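Local structure of glycerol-3-phosphate dehydrogenase [NAD(P)+] (3K96) at residues V100-I105 against K126-W131; K134-G139 against D312-L317; Q153-V158 against S180-F185. The protein probably catalyses the NAD(P)H-dependent reduction of dihydroxyacetone phosphate to sn-glycerol 3-phosphate, the precursor for phospholipid synthesis. All coordinates share one frame; numbering follows the deposited sequence.

How the interactions relate
From the N terminus, the chain first closes a loop at interaction 1, where strands 102-105 and 128-131 pair in parallel, joined through helix 109-119. Directly after it, 134-139 opens interaction 2, which closes only at 312-317 and so spans 172 intervening residues. Interaction 3 is nested within that long loop: 153-158 meets 180-185 before the chain reaches its C-terminal helices. Interactions 1 and 3 belong to one sheet and lie about 10 Å apart, centre to centre, the backbone N of Ile129 and Trp131 probably hydrogen-bonding to the O of Pro155 and Ala157. Interaction 2, about 23 Å from interaction 1 and about 22 Å from interaction 3 by centres, ties the nucleotide-binding half to the helical C-terminal half.

Interaction 1: V100-I105 against K126-W131; sequences VTDILI and KTRIAW
Four backbone hydrogen bonds zip Thr101-Ile105 to Arg128-Ala130 in parallel register. Arg128 N donates to Thr101 O and Ala130 N to Ile103 O, the latter at 2.7 Å and almost straight (179° at the hydrogen); in return Ile103 N and Ile105 N use Arg128 O and Ala130 O. The short strand axes run 23° apart, and CA-H...O contacts, such as Leu104 CA to Ala130 O at 3.2 Å, fill in between the N-H bonds.

The charged pair is Asp102 and Arg128, neighbours on one face that lie side by side. Arg128 grips the carboxylate side-on: NE reaches Asp102 OD1 at 2.8 Å, and NH2 reaches Asp102 OD2 at 3.0 Å. A bend at chi3 (-68°) folds the guanidinium back alongside Asp102, its plane turned moderately from that of the carboxylate. NH2 also pairs with Asp188, so two acids probably favour the charged arginine.

Apolar contacts divide between the faces. Leu104 CD1 meets Ala130 CB at 3.9 Å on the Asp102 face; on the other, Ile105 CD1 meets Ile129 CG2 at 3.9 Å and Ile103 CD1 touches Thr127 CG2. At the strand entrance Thr101 CG2 rests against the extended Lys126 chain.

This is the beta-alpha-beta crossover of a Rossmann-type domain. Helix 109-119 packs on Ile103 and Ile105, helix 143-151 on Ile129 and Trp131, and helix 183-193 on the Asp102 face, while strand 32-35 continues the sheet beyond Asp102 and Leu104.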
loop_
_atom_site.group_PDB
_atom_site.type_symbol
_atom_site.label_atom_id
_atom_site.label_comp_id
_atom_site.label_asym_id
_atom_site.label_seq_id
_atom_site.Cartn_x
_atom_site.Cartn_y
_atom_site.Cartn_z
ATOM N N VAL A 100 -11.801 32.548 -20.640
ATOM C CA VAL A 100 -11.554 31.588 -19.560
ATOM C C VAL A 100 -10.396 32.085 -18.720
ATOM O O VAL A 100 -9.396 32.541 -19.268
ATOM C CB VAL A 100 -11.160 30.210 -20.146
ATOM C CG1 VAL A 100 -10.626 29.279 -19.050
ATOM C CG2 VAL A 100 -12.344 29.604 -20.893
ATOM N N THR A 101 -10.524 32.034 -17.401
ATOM C CA THR A 101 -9.396 32.423 -16.552
ATOM C C THR A 101 -8.885 31.282 -15.657
ATOM O O THR A 101 -7.768 31.377 -15.132
ATOM C CB THR A 101 -9.728 33.631 -15.716
ATOM O OG1 THR A 101 -10.887 33.330 -14.942
ATOM C CG2 THR A 101 -9.975 34.860 -16.628
ATOM N N ASP A 102 -9.698 30.234 -15.469
ATOM C CA ASP A 102 -9.304 29.048 -14.673
ATOM C C ASP A 102 -8.915 27.930 -15.612
ATOM O O ASP A 102 -9.720 27.489 -16.430
ATOM C CB ASP A 102 -10.422 28.589 -13.748
ATOM C CG ASP A 102 -10.604 29.510 -12.558
ATOM O OD1 ASP A 102 -9.721 30.359 -12.313
ATOM O OD2 ASP A 102 -11.614 29.364 -11.851
ATOM N N ILE A 103 -7.672 27.470 -15.479
ATOM C CA ILE A 103 -7.106 26.466 -16.364
ATOM C C ILE A 103 -6.561 25.266 -15.589
ATOM O O ILE A 103 -5.861 25.430 -14.592
ATOM C CB ILE A 103 -5.935 27.090 -17.135
ATOM C CG1 ILE A 103 -6.371 28.434 -17.753
ATOM C CG2 ILE A 103 -5.406 26.131 -18.175
ATOM C CD1 ILE A 103 -5.230 29.265 -18.287
ATOM N N LEU A 104 -6.874 24.070 -16.075
ATOM C CA LEU A 104 -6.445 22.817 -15.446
ATOM C C LEU A 104 -5.626 22.010 -16.447
ATOM O O LEU A 104 -6.152 21.495 -17.432
ATOM C CB LEU A 104 -7.671 22.040 -14.967
ATOM C CG LEU A 104 -7.459 20.624 -14.432
ATOM C CD1 LEU A 104 -6.431 20.584 -13.280
ATOM C CD2 LEU A 104 -8.810 20.078 -14.010
ATOM N N ILE A 105 -4.324 21.953 -16.214
ATOM C CA ILE A 105 -3.410 21.280 -17.112
ATOM C C ILE A 105 -3.227 19.808 -16.722
ATOM O O ILE A 105 -2.887 19.510 -15.590
ATOM C CB ILE A 105 -2.014 21.949 -17.076
ATOM C CG1 ILE A 105 -2.123 23.454 -17.406
ATOM C CG2 ILE A 105 -1.067 21.217 -18.010
ATOM C CD1 ILE A 105 -0.810 24.222 -17.283
ATOM N N LYS A 126 -6.141 37.837 -13.976
ATOM C CA LYS A 126 -6.731 36.964 -12.964
ATOM C C LYS A 126 -6.640 35.455 -13.279
ATOM O O LYS A 126 -7.349 34.640 -12.703
ATOM C CB LYS A 126 -8.164 37.354 -12.694
ATOM C CG LYS A 126 -9.116 37.230 -13.857
ATOM C CD LYS A 126 -10.478 37.634 -13.336
ATOM C CE LYS A 126 -11.553 37.520 -14.354
ATOM N NZ LYS A 126 -12.829 37.988 -13.742
ATOM N N THR A 127 -5.756 35.100 -14.183
ATOM C CA THR A 127 -5.573 33.713 -14.539
ATOM C C THR A 127 -5.109 32.889 -13.334
ATOM O O THR A 127 -4.254 33.329 -12.558
ATOM C CB THR A 127 -4.554 33.574 -15.664
ATOM O OG1 THR A 127 -5.118 34.121 -16.850
ATOM C CG2 THR A 127 -4.172 32.078 -15.909
ATOM N N ARG A 128 -5.724 31.715 -13.174
ATOM C CA ARG A 128 -5.372 30.759 -12.126
ATOM C C ARG A 128 -5.095 29.441 -12.814
ATOM O O ARG A 128 -5.838 29.033 -13.704
ATOM C CB ARG A 128 -6.493 30.629 -11.106
ATOM C CG ARG A 128 -6.874 31.972 -10.503
ATOM C CD ARG A 128 -7.806 31.803 -9.345
ATOM N NE ARG A 128 -9.129 31.322 -9.715
ATOM C CZ ARG A 128 -10.117 31.170 -8.843
ATOM N NH1 ARG A 128 -9.921 31.448 -7.563
ATOM N NH2 ARG A 128 -11.292 30.739 -9.244
ATOM N N ILE A 129 -4.039 28.772 -12.370
ATOM C CA ILE A 129 -3.568 27.556 -13.005
ATOM C C ILE A 129 -3.482 26.365 -12.062
ATOM O O ILE A 129 -2.785 26.393 -11.063
ATOM C CB ILE A 129 -2.177 27.808 -13.650
ATOM C CG1 ILE A 129 -2.305 28.833 -14.786
ATOM C CG2 ILE A 129 -1.559 26.505 -14.242
ATOM C CD1 ILE A 129 -0.985 29.308 -15.293
ATOM N N ALA A 130 -4.219 25.316 -12.395
ATOM C CA ALA A 130 -4.185 24.082 -11.615
ATOM C C ALA A 130 -3.669 23.017 -12.546
ATOM O O ALA A 130 -3.724 23.198 -13.750
ATOM C CB ALA A 130 -5.571 23.727 -11.094
ATOM N N TRP A 131 -3.109 21.929 -11.997
ATOM C CA TRP A 131 -2.657 20.820 -12.830
ATOM C C TRP A 131 -2.884 19.459 -12.149
ATOM O O TRP A 131 -2.922 19.340 -10.913
ATOM C CB TRP A 131 -1.182 20.948 -13.243
ATOM C CG TRP A 131 -0.248 20.956 -12.077
ATOM C CD1 TRP A 131 0.335 19.869 -11.478
ATOM C CD2 TRP A 131 0.186 22.095 -11.351
ATOM N NE1 TRP A 131 1.108 20.274 -10.415
ATOM C CE2 TRP A 131 1.029 21.641 -10.317
ATOM C CE3 TRP A 131 -0.060 23.467 -11.470
ATOM C CZ2 TRP A 131 1.629 22.507 -9.415
ATOM C CZ3 TRP A 131 0.535 24.329 -10.567
ATOM C CH2 TRP A 131 1.370 23.844 -9.552
#

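Interaction 2: K134-G139 against D312-L317; sequences KGLAKG and DQVHAL
The backbones of Leu136 and Gln313 come within 6.2 Å at their CA atoms, where an irregular loop passes one side of a helix.

Leu136 carries the apolar part. Its CB sits 3.8 Å from Gln313 CB, and CD1 does the rest of the touching: it reaches Val314 CG2 at 3.8 Å and Leu317 CD2 at 3.8 Å, and also approaches the carbonyl Gln313 O. One methyl thus rests among residues i, i+1 and i+4 of the helix. The Leu136 and Leu317 side chains cross at about a right angle, and the remaining leucine chain is extended (chi2 175°), which carries CD1 forward onto the helix surface.

Gln313 supplies the polar part. A bend at chi2 (-62°) lays its amide alongside Ala137 and Gly139. OE1 accepts from Ser140 N, just beyond the loop segment. Ala137 O lies 3.3 Å from Gln313 OE1, but both are acceptors and this approach is no bond. A water links the other amide atom to the loop, accepting from Gly139 N at 2.8 Å and from Gln313 NE2 at 3.3 Å. The amide thus has a partner at each end, Ser140 N at OE1 and the water, more distantly, at NE2.

The same loop begins with Lys134, predicted to bind NADPH and glycerol 3-phosphate, whose NZ forms a salt bridge with Asp269, another residue predicted to bind glycerol 3-phosphate. The contact joins the N- and C-terminal family regions, consistent with a place beside the cleft between them. Ala137 packs on helix 143-151; across the interface, Val314 of helix 307-320 touches Ser214 and Ile218 of helix 206-228 and Thr328 of helix 326-336, and Leu317 touches Phe254.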
loop_
_atom_site.group_PDB
_atom_site.type_symbol
_atom_site.label_atom_id
_atom_site.label_comp_id
_atom_site.label_asym_id
_atom_site.label_seq_id
_atom_site.Cartn_x
_atom_site.Cartn_y
_atom_site.Cartn_z
ATOM N N LYS A 134 1.727 14.813 -13.143
ATOM C CA LYS A 134 2.600 14.285 -12.072
ATOM C C LYS A 134 3.983 14.035 -12.670
ATOM O O LYS A 134 4.104 13.444 -13.728
ATOM C CB LYS A 134 2.047 12.961 -11.514
ATOM C CG LYS A 134 0.628 13.062 -10.959
ATOM C CD LYS A 134 0.077 11.697 -10.534
ATOM C CE LYS A 134 -1.366 11.808 -10.092
ATOM N NZ LYS A 134 -2.004 10.518 -9.773
ATOM N N GLY A 135 5.007 14.513 -12.003
ATOM C CA GLY A 135 6.364 14.371 -12.467
ATOM C C GLY A 135 7.054 15.721 -12.602
ATOM O O GLY A 135 6.409 16.757 -12.743
ATOM N N LEU A 136 8.373 15.705 -12.588
ATOM C CA LEU A 136 9.135 16.920 -12.752
ATOM C C LEU A 136 9.150 17.329 -14.223
ATOM O O LEU A 136 9.044 16.483 -15.107
ATOM C CB LEU A 136 10.557 16.705 -12.261
ATOM C CG LEU A 136 10.699 16.396 -10.783
ATOM C CD1 LEU A 136 12.181 16.074 -10.446
ATOM C CD2 LEU A 136 10.173 17.584 -9.943
ATOM N N ALA A 137 9.263 18.618 -14.491
ATOM C CA ALA A 137 9.323 19.093 -15.871
ATOM C C ALA A 137 10.769 19.145 -16.338
ATOM O O ALA A 137 11.702 18.922 -15.566
ATOM C CB ALA A 137 8.674 20.507 -16.007
ATOM N N LYS A 138 10.939 19.450 -17.614
ATOM C CA LYS A 138 12.251 19.594 -18.243
ATOM C C LYS A 138 13.204 20.379 -17.339
ATOM O O LYS A 138 12.861 21.450 -16.852
ATOM C CB LYS A 138 12.074 20.314 -19.580
ATOM C CG LYS A 138 13.353 20.523 -20.409
ATOM C CD LYS A 138 13.006 21.162 -21.778
ATOM C CE LYS A 138 14.254 21.396 -22.629
ATOM N NZ LYS A 138 15.033 20.136 -22.831
ATOM N N GLY A 139 14.396 19.829 -17.105
ATOM C CA GLY A 139 15.376 20.464 -16.229
ATOM C C GLY A 139 15.202 20.079 -14.761
ATOM O O GLY A 139 15.756 20.726 -13.859
ATOM N N ASP A 312 14.486 9.680 -15.003
ATOM C CA ASP A 312 15.613 10.523 -15.408
ATOM C C ASP A 312 15.604 11.874 -14.724
ATOM O O ASP A 312 16.652 12.342 -14.280
ATOM C CB ASP A 312 15.623 10.691 -16.932
ATOM C CG ASP A 312 15.918 9.387 -17.647
ATOM O OD1 ASP A 312 16.419 8.442 -16.967
ATOM O OD2 ASP A 312 15.651 9.305 -18.877
ATOM N N GLN A 313 14.424 12.492 -14.595
ATOM C CA GLN A 313 14.360 13.835 -13.982
ATOM C C GLN A 313 14.633 13.791 -12.485
ATOM O O GLN A 313 15.377 14.623 -11.957
ATOM C CB GLN A 313 13.010 14.515 -14.245
ATOM C CG GLN A 313 12.699 14.751 -15.710
ATOM C CD GLN A 313 13.695 15.666 -16.382
ATOM O OE1 GLN A 313 14.086 16.699 -15.842
ATOM N NE2 GLN A 313 14.108 15.292 -17.570
ATOM N N VAL A 314 14.056 12.806 -11.807
ATOM C CA VAL A 314 14.239 12.678 -10.381
ATOM C C VAL A 314 15.661 12.264 -10.062
ATOM O O VAL A 314 16.251 12.770 -9.104
ATOM C CB VAL A 314 13.209 11.712 -9.753
ATOM C CG1 VAL A 314 13.557 11.406 -8.310
ATOM C CG2 VAL A 314 11.819 12.313 -9.862
ATOM N N HIS A 315 16.226 11.382 -10.874
ATOM C CA HIS A 315 17.620 10.945 -10.664
ATOM C C HIS A 315 18.537 12.167 -10.727
ATOM O O HIS A 315 19.390 12.344 -9.866
ATOM C CB HIS A 315 18.046 9.917 -11.704
ATOM C CG HIS A 315 19.445 9.404 -11.511
ATOM N ND1 HIS A 315 20.506 9.809 -12.293
ATOM C CD2 HIS A 315 19.952 8.519 -10.627
ATOM C CE1 HIS A 315 21.606 9.192 -11.898
ATOM N NE2 HIS A 315 21.296 8.405 -10.883
ATOM N N ALA A 316 18.338 13.026 -11.724
ATOM C CA ALA A 316 19.159 14.224 -11.848
ATOM C C ALA A 316 18.969 15.130 -10.635
ATOM O O ALA A 316 19.928 15.692 -10.124
ATOM C CB ALA A 316 18.845 14.986 -13.159
ATOM N N LEU A 317 17.733 15.262 -10.163
ATOM C CA LEU A 317 17.455 16.111 -9.014
ATOM C C LEU A 317 18.092 15.527 -7.752
ATOM O O LEU A 317 18.689 16.252 -6.964
ATOM C CB LEU A 317 15.951 16.282 -8.807
ATOM C CG LEU A 317 15.555 17.230 -7.692
ATOM C CD1 LEU A 317 15.859 18.670 -8.119
ATOM C CD2 LEU A 317 14.090 17.077 -7.341
HETATM O O HOH W 1 15.739 17.932 -18.590
#

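Interaction 3: Q153-V158 against S180-F185; sequences QVPMAV and SNNSQF
Met156 offers both its backbone polar atoms to Ser180 and Asn181. Met156 O accepts two bonds from opposite faces of its plane: Ser180 OG donates at 2.7 Å and Asn181 N donates at 3.1 Å. Met156 N donates to Asn181 OD1 at 2.7 Å; that bond is nearly straight at the hydrogen (170°), yet N lies well above the plane of the asparagine carbonyl. The amide of Asn181 reaches back because chi1 (70°) sets CG between its own backbone N and carbonyl carbon. Asn181 ND2 adds a weak bond to Val154 O and passes 3.5 Å from Met156 CE.

Van der Waals contacts flank this polar set. Pro155 CB lies 3.8 Å from Asn182 CB, the two side chains running side by side, and 4.0 Å from Phe185 CD2. Phe185 brings the edge of its ring to Met156 C, and its CE2 approaches Ala157 CB at 3.9 Å.

Ala157 and Ser180 form an antiparallel non-hydrogen-bonded pair: strand 174-180 runs antiparallel to 156-160, where the parallel Rossmann-type strands give way to a reversed pair, 174-180 and 198-203.

Two local motifs shape the turn from strand to helix. Ser180 OG, besides donating to Met156, accepts from Asn182 N in an ST turn. Asn182 is the N-cap: its OD1 accepts from Phe185 N at 2.9 Å, in the carbonyl plane and on a lone pair, which caps the first turn of the helix that carries Phe185. Farther out, the phenylalanine reaches Arg128 and Ala130 of the neighbouring strand, while Met156 packs on His144 and Val147 of helix 143-151.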
loop_
_atom_site.group_PDB
_atom_site.type_symbol
_atom_site.label_atom_id
_atom_site.label_comp_id
_atom_site.label_asym_id
_atom_site.label_seq_id
_atom_site.Cartn_x
_atom_site.Cartn_y
_atom_site.Cartn_z
ATOM N N GLN A 153 3.635 34.662 -10.486
ATOM C CA GLN A 153 3.095 34.098 -9.270
ATOM C C GLN A 153 1.578 34.147 -9.195
ATOM O O GLN A 153 0.996 34.853 -8.373
ATOM C CB GLN A 153 3.689 34.843 -8.096
ATOM C CG GLN A 153 5.190 34.583 -7.948
ATOM C CD GLN A 153 5.485 33.143 -7.484
ATOM O OE1 GLN A 153 4.572 32.377 -7.119
ATOM N NE2 GLN A 153 6.753 32.790 -7.468
ATOM N N VAL A 154 0.948 33.371 -10.053
ATOM C CA VAL A 154 -0.486 33.280 -10.108
ATOM C C VAL A 154 -1.016 32.291 -9.074
ATOM O O VAL A 154 -0.267 31.502 -8.538
ATOM C CB VAL A 154 -0.901 32.786 -11.500
ATOM C CG1 VAL A 154 -0.444 33.819 -12.609
ATOM C CG2 VAL A 154 -0.315 31.379 -11.757
ATOM N N PRO A 155 -2.308 32.362 -8.763
ATOM C CA PRO A 155 -2.849 31.334 -7.900
ATOM C C PRO A 155 -2.660 29.935 -8.571
ATOM O O PRO A 155 -2.970 29.754 -9.759
ATOM C CB PRO A 155 -4.326 31.705 -7.789
ATOM C CG PRO A 155 -4.374 33.215 -8.090
ATOM C CD PRO A 155 -3.298 33.401 -9.116
ATOM N N MET A 156 -2.163 28.968 -7.798
ATOM C CA MET A 156 -1.832 27.648 -8.314
ATOM C C MET A 156 -2.393 26.534 -7.441
ATOM O O MET A 156 -2.617 26.737 -6.266
ATOM C CB MET A 156 -0.319 27.477 -8.312
ATOM C CG MET A 156 0.428 28.392 -9.199
ATOM S SD MET A 156 2.156 27.889 -9.277
ATOM C CE MET A 156 2.885 28.412 -7.719
ATOM N N ALA A 157 -2.589 25.358 -8.028
ATOM C CA ALA A 157 -3.099 24.204 -7.294
ATOM C C ALA A 157 -2.735 22.912 -7.997
ATOM O O ALA A 157 -2.591 22.887 -9.218
ATOM C CB ALA A 157 -4.626 24.279 -7.134
ATOM N N VAL A 158 -2.598 21.849 -7.204
ATOM C CA VAL A 158 -2.304 20.520 -7.719
ATOM C C VAL A 158 -3.342 19.557 -7.184
ATOM O O VAL A 158 -3.708 19.609 -6.018
ATOM C CB VAL A 158 -0.888 20.029 -7.335
ATOM C CG1 VAL A 158 -0.681 20.085 -5.843
ATOM C CG2 VAL A 158 -0.627 18.588 -7.868
ATOM N N SER A 180 -3.024 23.920 -2.764
ATOM C CA SER A 180 -2.954 25.198 -3.414
ATOM C C SER A 180 -2.157 26.223 -2.634
ATOM O O SER A 180 -1.976 26.106 -1.434
ATOM C CB SER A 180 -4.379 25.731 -3.584
ATOM O OG SER A 180 -4.367 26.958 -4.283
ATOM N N ASN A 181 -1.668 27.232 -3.332
ATOM C CA ASN A 181 -0.976 28.343 -2.695
ATOM C C ASN A 181 -1.962 29.527 -2.506
ATOM O O ASN A 181 -1.551 30.634 -2.120
ATOM C CB ASN A 181 0.197 28.812 -3.567
ATOM C CG ASN A 181 -0.265 29.514 -4.858
ATOM O OD1 ASN A 181 -1.442 29.478 -5.216
ATOM N ND2 ASN A 181 0.680 30.142 -5.565
ATOM N N ASN A 182 -3.249 29.297 -2.778
ATOM C CA ASN A 182 -4.267 30.366 -2.671
ATOM C C ASN A 182 -5.565 29.799 -2.079
ATOM O O ASN A 182 -6.167 28.894 -2.653
ATOM C CB ASN A 182 -4.463 30.998 -4.054
ATOM C CG ASN A 182 -5.423 32.184 -4.045
ATOM O OD1 ASN A 182 -6.627 32.017 -3.924
ATOM N ND2 ASN A 182 -4.889 33.368 -4.237
ATOM N N SER A 183 -5.997 30.321 -0.928
ATOM C CA SER A 183 -7.201 29.795 -0.278
ATOM C C SER A 183 -8.472 29.973 -1.105
ATOM O O SER A 183 -9.336 29.102 -1.105
ATOM C CB SER A 183 -7.393 30.393 1.113
ATOM O OG SER A 183 -7.613 31.782 1.044
ATOM N N GLN A 184 -8.594 31.080 -1.821
ATOM C CA GLN A 184 -9.782 31.291 -2.632
ATOM C C GLN A 184 -9.807 30.277 -3.801
ATOM O O GLN A 184 -10.868 29.787 -4.194
ATOM C CB GLN A 184 -9.797 32.711 -3.183
ATOM C CG GLN A 184 -11.047 33.055 -3.937
ATOM C CD GLN A 184 -12.265 33.063 -3.039
ATOM O OE1 GLN A 184 -12.277 33.719 -1.992
ATOM N NE2 GLN A 184 -13.304 32.350 -3.449
ATOM N N PHE A 185 -8.644 29.960 -4.353
ATOM C CA PHE A 185 -8.581 29.038 -5.502
ATOM C C PHE A 185 -8.923 27.646 -5.031
ATOM O O PHE A 185 -9.680 26.933 -5.685
ATOM C CB PHE A 185 -7.212 29.135 -6.178
ATOM C CG PHE A 185 -7.103 28.433 -7.514
ATOM C CD1 PHE A 185 -8.165 28.379 -8.390
ATOM C CD2 PHE A 185 -5.875 27.968 -7.944
ATOM C CE1 PHE A 185 -8.043 27.773 -9.603
ATOM C CE2 PHE A 185 -5.740 27.396 -9.162
ATOM C CZ PHE A 185 -6.831 27.292 -10.000
#